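Local structure of outer membrane protein assembly factor BamA (Haemophilus ducreyi, 4K3C) at residues G396-F401 with D460-W465; S456-A461 with R489-I494. The protein probably forms part of the outer membrane Bam complex, which assembles and inserts beta-barrel proteins into the outer membrane. One frame throughout, in Å; residues are numbered along the deposited sequence.

How the contacts relate
Both contacts lie in the wall of the Omp85 transmembrane barrel, their centres about 9 Å apart, and share D460 and A461 of strand 453-465. Contact 2 is a stretch of barrel wall, pairing 456-461 with the next strand, 489-500. Contact 1 brings in 396-401, part of the long loop between strands 366-378 and 430-440, against the lumenal side of that wall. Along the chain the loop comes first, then strand 453-465, then strand 489-500. The R399 carbonyl O accepts a probable hydrogen bond from S491 OG, and R399 also packs on F458, so the loop grips both paired strands and is held inside the barrel.

Contact 1 (G396-F401 with D460-W465); sequences GSLRGF and DAATVW
L398 and D460 bring their CA atoms to 5.4 Å where a type II turn from L398 to F401 rests against strand 453-465, closed by the backbone bond from F401 N to L398 O. The turn carries the LRGF sequence, this protein's version of the (V/I)RGF motif that marks the sixth extracellular loop of the Omp85 family, and here the loop is folded back into the barrel so that the arginine meets an aspartate of the inner wall.

D460 OD2 is the focus, receiving two donors from R399. R399 N comes in 3.2 Å from D460 OD2, almost straight and on the anti lone pair. R399 NE is 2.8 Å from D460 OD2 but arrives on the syn side, out of the carboxylate plane, in a more bent bond (145° at the hydrogen) that belongs to the salt bridge. Main chain and side chain of one residue thus converge on a single buried oxygen. With CG of R399 beside its own N (chi1 -66°) and a bend at chi3, the chain curls round OD2 and the guanidinium comes to lie nearly coplanar with the carboxylate, 18° apart. A further bond from NH1 to OD1 is less certain because the place of OD1 is doubtful. R399 also makes a cation-pi contact with F458, and E437 offers NH1 a long, weak ion pair.

Beside this polar core L398 supplies the apolar part. The L398 and D460 side chains run past one another, pointing opposite ways, with L398 CD2 4.0 Å from D460 CB, and L398 CD1 sits over the rim of one face of the F401 ring within the turn. On the strand side, L398 CG packs against the methyl of A462, 3.8 Å from its CB.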
loop_
_atom_site.group_PDB
_atom_site.type_symbol
_atom_site.label_atom_id
_atom_site.label_comp_id
_atom_site.label_asym_id
_atom_site.label_seq_id
_atom_site.Cartn_x
_atom_site.Cartn_y
_atom_site.Cartn_z
ATOM N N GLY A 396 1.290 4.035 -16.932
ATOM C CA GLY A 396 1.329 4.756 -15.678
ATOM C C GLY A 396 1.237 6.262 -15.821
ATOM O O GLY A 396 0.778 6.933 -14.901
ATOM N N SER A 397 1.666 6.813 -16.953
ATOM C CA SER A 397 1.397 8.226 -17.195
ATOM C C SER A 397 0.781 8.555 -18.560
ATOM O O SER A 397 -0.216 9.270 -18.619
ATOM C CB SER A 397 2.624 9.100 -16.908
ATOM O OG SER A 397 3.583 9.021 -17.941
ATOM N N LEU A 398 1.361 8.055 -19.649
ATOM C CA LEU A 398 0.865 8.403 -20.981
ATOM C C LEU A 398 1.140 7.305 -21.978
ATOM O O LEU A 398 2.123 7.360 -22.704
ATOM C CB LEU A 398 1.520 9.690 -21.482
ATOM C CG LEU A 398 0.704 10.687 -22.307
ATOM C CD1 LEU A 398 1.638 11.579 -23.088
ATOM C CD2 LEU A 398 -0.249 9.993 -23.218
ATOM N N ARG A 399 0.257 6.321 -22.045
ATOM C CA ARG A 399 0.466 5.230 -22.976
ATOM C C ARG A 399 0.631 5.699 -24.436
ATOM O O ARG A 399 0.165 6.770 -24.806
ATOM C CB ARG A 399 -0.623 4.195 -22.778
ATOM C CG ARG A 399 -0.491 3.563 -21.406
ATOM C CD ARG A 399 -1.604 2.595 -21.088
ATOM N NE ARG A 399 -2.765 3.280 -20.529
ATOM C CZ ARG A 399 -3.620 2.719 -19.685
ATOM N NH1 ARG A 399 -4.650 3.427 -19.224
ATOM N NH2 ARG A 399 -3.437 1.454 -19.302
ATOM N N GLY A 400 1.359 4.932 -25.244
ATOM C CA GLY A 400 1.674 5.370 -26.593
ATOM C C GLY A 400 2.892 6.286 -26.683
ATOM O O GLY A 400 3.566 6.344 -27.706
ATOM N N PHE A 401 3.188 7.022 -25.624
ATOM C CA PHE A 401 4.466 7.724 -25.600
ATOM C C PHE A 401 5.513 6.920 -24.813
ATOM O O PHE A 401 5.177 6.219 -23.855
ATOM C CB PHE A 401 4.296 9.140 -25.056
ATOM C CG PHE A 401 3.355 9.988 -25.872
ATOM C CD1 PHE A 401 1.991 9.744 -25.856
ATOM C CD2 PHE A 401 3.832 11.022 -26.658
ATOM C CE1 PHE A 401 1.129 10.515 -26.596
ATOM C CE2 PHE A 401 2.964 11.797 -27.398
ATOM C CZ PHE A 401 1.612 11.540 -27.369
ATOM N N ASP A 460 -5.493 8.518 -22.171
ATOM C CA ASP A 460 -4.528 9.081 -21.228
ATOM C C ASP A 460 -4.200 10.477 -21.730
ATOM O O ASP A 460 -4.361 10.774 -22.915
ATOM C CB ASP A 460 -3.236 8.245 -21.135
ATOM C CG ASP A 460 -3.442 6.867 -20.492
ATOM O OD1 ASP A 460 -4.550 6.562 -20.017
ATOM O OD2 ASP A 460 -2.470 6.081 -20.443
ATOM N N ALA A 461 -3.741 11.330 -20.828
ATOM C CA ALA A 461 -3.366 12.697 -21.169
ATOM C C ALA A 461 -2.478 13.249 -20.065
ATOM O O ALA A 461 -2.752 13.050 -18.875
ATOM C CB ALA A 461 -4.597 13.565 -21.359
ATOM N N ALA A 462 -1.407 13.925 -20.472
ATOM C CA ALA A 462 -0.343 14.336 -19.558
ATOM C C ALA A 462 0.333 15.619 -20.043
ATOM O O ALA A 462 0.233 15.982 -21.220
ATOM C CB ALA A 462 0.677 13.232 -19.424
ATOM N N THR A 463 1.009 16.308 -19.129
ATOM C CA THR A 463 1.647 17.578 -19.448
ATOM C C THR A 463 2.770 17.866 -18.452
ATOM O O THR A 463 2.544 17.909 -17.251
ATOM C CB THR A 463 0.610 18.751 -19.473
ATOM O OG1 THR A 463 1.287 20.014 -19.455
ATOM C CG2 THR A 463 -0.282 18.681 -18.270
ATOM N N VAL A 464 3.984 18.054 -18.956
ATOM C CA VAL A 464 5.117 18.405 -18.106
ATOM C C VAL A 464 5.772 19.709 -18.531
ATOM O O VAL A 464 6.300 19.835 -19.633
ATOM C CB VAL A 464 6.215 17.321 -18.113
ATOM C CG1 VAL A 464 7.365 17.767 -17.230
ATOM C CG2 VAL A 464 5.670 15.991 -17.642
ATOM N N TRP A 465 5.776 20.674 -17.636
ATOM C CA TRP A 465 6.344 21.964 -17.959
ATOM C C TRP A 465 7.280 22.503 -16.890
ATOM O O TRP A 465 7.329 21.983 -15.779
ATOM C CB TRP A 465 5.233 22.976 -18.245
ATOM C CG TRP A 465 4.426 23.508 -17.052
ATOM C CD1 TRP A 465 4.543 24.733 -16.483
ATOM C CD2 TRP A 465 3.362 22.845 -16.355
ATOM N NE1 TRP A 465 3.634 24.877 -15.476
ATOM C CE2 TRP A 465 2.890 23.733 -15.381
ATOM C CE3 TRP A 465 2.772 21.583 -16.457
ATOM C CZ2 TRP A 465 1.853 23.411 -14.512
ATOM C CZ3 TRP A 465 1.747 21.262 -15.587
ATOM C CH2 TRP A 465 1.297 22.177 -14.629
#

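Contact 2 (S456-A461 with R489-I494); sequences SVFVDA and RASAGI
F458 lays its ring across G493 of the neighbouring strand, the two forming a hydrogen-bonded antiparallel pair in the wall of the barrel. CG sits between the backbone N and the carbonyl carbon (chi1 66°), which folds the ring sidelong over the next strand rather than straight up from its own. One face then covers the glycine backbone, with G493 N 3.5 Å above the ring plane and over its centre, while the I494 carbonyl O lies at the ring edge, 3.4 Å from F458 CE2. Having no side chain, G493 leaves that place to the ring. S491 stands on the same lumenal face; its OG, taken up by R399 O, is 4.0 Å from F458 CE1.

The other face is made of V457, V459, A461, A490, A492 and I494. V457 and I494 cross at a slant, CG2 of the valine 3.6 Å from CD1 of the isoleucine, and the methyls of A461 and A490 meet CB to CB at 3.6 Å.

Along the strands, F458 with G493 and D460 with S491 exchange reciprocal N-H...O bonds, such as S491 N to D460 O at 2.9 Å. The chemistry splits accordingly: an apolar outer surface consistent with lipid contact, and an inner surface whose aromatic, hydroxyl and acid groups receive the R399 loop.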
loop_
_atom_site.group_PDB
_atom_site.type_symbol
_atom_site.label_atom_id
_atom_site.label_comp_id
_atom_site.label_asym_id
_atom_site.label_seq_id
_atom_site.Cartn_x
_atom_site.Cartn_y
_atom_site.Cartn_z
ATOM N N SER A 456 -9.816 -3.166 -21.425
ATOM C CA SER A 456 -10.292 -1.799 -21.281
ATOM C C SER A 456 -9.959 -0.938 -22.485
ATOM O O SER A 456 -9.137 -1.310 -23.316
ATOM C CB SER A 456 -9.689 -1.164 -20.034
ATOM O OG SER A 456 -8.273 -1.157 -20.101
ATOM N N VAL A 457 -10.604 0.216 -22.570
ATOM C CA VAL A 457 -10.329 1.187 -23.616
ATOM C C VAL A 457 -10.196 2.515 -22.920
ATOM O O VAL A 457 -11.012 2.849 -22.054
ATOM C CB VAL A 457 -11.460 1.243 -24.643
ATOM C CG1 VAL A 457 -11.328 2.477 -25.515
ATOM C CG2 VAL A 457 -11.458 -0.038 -25.492
ATOM N N PHE A 458 -9.162 3.273 -23.265
ATOM C CA PHE A 458 -8.745 4.356 -22.378
ATOM C C PHE A 458 -8.411 5.617 -23.158
ATOM O O PHE A 458 -8.218 5.580 -24.389
ATOM C CB PHE A 458 -7.530 3.924 -21.508
ATOM C CG PHE A 458 -6.290 3.692 -22.307
ATOM C CD1 PHE A 458 -5.424 4.734 -22.585
ATOM C CD2 PHE A 458 -6.007 2.442 -22.826
ATOM C CE1 PHE A 458 -4.308 4.536 -23.358
ATOM C CE2 PHE A 458 -4.878 2.237 -23.593
ATOM C CZ PHE A 458 -4.030 3.290 -23.857
ATOM N N VAL A 459 -8.341 6.726 -22.423
ATOM C CA VAL A 459 -7.733 7.950 -22.922
ATOM C C VAL A 459 -6.778 8.461 -21.851
ATOM O O VAL A 459 -7.195 8.768 -20.727
ATOM C CB VAL A 459 -8.787 9.036 -23.277
ATOM C CG1 VAL A 459 -8.130 10.407 -23.380
ATOM C CG2 VAL A 459 -9.497 8.682 -24.573
ATOM N N ASP A 460 -5.493 8.518 -22.171
ATOM C CA ASP A 460 -4.528 9.081 -21.228
ATOM C C ASP A 460 -4.200 10.477 -21.730
ATOM O O ASP A 460 -4.361 10.774 -22.915
ATOM C CB ASP A 460 -3.236 8.245 -21.135
ATOM C CG ASP A 460 -3.442 6.867 -20.492
ATOM O OD1 ASP A 460 -4.550 6.562 -20.017
ATOM O OD2 ASP A 460 -2.470 6.081 -20.443
ATOM N N ALA A 461 -3.741 11.330 -20.828
ATOM C CA ALA A 461 -3.366 12.697 -21.169
ATOM C C ALA A 461 -2.478 13.249 -20.065
ATOM O O ALA A 461 -2.752 13.050 -18.875
ATOM C CB ALA A 461 -4.597 13.565 -21.359
ATOM N N ARG A 489 -0.374 16.454 -24.074
ATOM C CA ARG A 489 -0.463 15.363 -25.018
ATOM C C ARG A 489 -1.460 14.368 -24.509
ATOM O O ARG A 489 -1.766 14.339 -23.313
ATOM C CB ARG A 489 0.898 14.714 -25.214
ATOM C CG ARG A 489 1.772 15.507 -26.158
ATOM C CD ARG A 489 3.173 15.563 -25.672
ATOM N NE ARG A 489 3.491 16.817 -25.007
ATOM C CZ ARG A 489 4.681 17.405 -25.099
ATOM N NH1 ARG A 489 5.615 16.848 -25.855
ATOM N NH2 ARG A 489 4.944 18.533 -24.445
ATOM N N ALA A 490 -1.974 13.563 -25.420
ATOM C CA ALA A 490 -2.947 12.581 -25.046
ATOM C C ALA A 490 -3.002 11.447 -26.055
ATOM O O ALA A 490 -2.526 11.551 -27.176
ATOM C CB ALA A 490 -4.268 13.232 -24.913
ATOM N N SER A 491 -3.599 10.351 -25.637
ATOM C CA SER A 491 -3.646 9.176 -26.464
ATOM C C SER A 491 -4.881 8.380 -26.135
ATOM O O SER A 491 -5.507 8.589 -25.090
ATOM C CB SER A 491 -2.421 8.309 -26.180
ATOM O OG SER A 491 -2.465 7.736 -24.877
ATOM N N ALA A 492 -5.206 7.439 -27.013
ATOM C CA ALA A 492 -6.308 6.524 -26.768
ATOM C C ALA A 492 -5.938 5.104 -27.192
ATOM O O ALA A 492 -5.227 4.909 -28.190
ATOM C CB ALA A 492 -7.519 6.987 -27.488
ATOM N N GLY A 493 -6.392 4.106 -26.437
ATOM C CA GLY A 493 -6.038 2.754 -26.809
ATOM C C GLY A 493 -6.829 1.630 -26.198
ATOM O O GLY A 493 -7.813 1.851 -25.494
ATOM N N ILE A 494 -6.401 0.419 -26.529
ATOM C CA ILE A 494 -6.825 -0.811 -25.866
ATOM C C ILE A 494 -5.760 -1.184 -24.844
ATOM O O ILE A 494 -4.592 -0.828 -24.980
ATOM C CB ILE A 494 -6.926 -1.987 -26.858
ATOM C CG1 ILE A 494 -7.607 -1.532 -28.141
ATOM C CG2 ILE A 494 -7.710 -3.152 -26.262
ATOM C CD1 ILE A 494 -9.019 -1.081 -27.938
#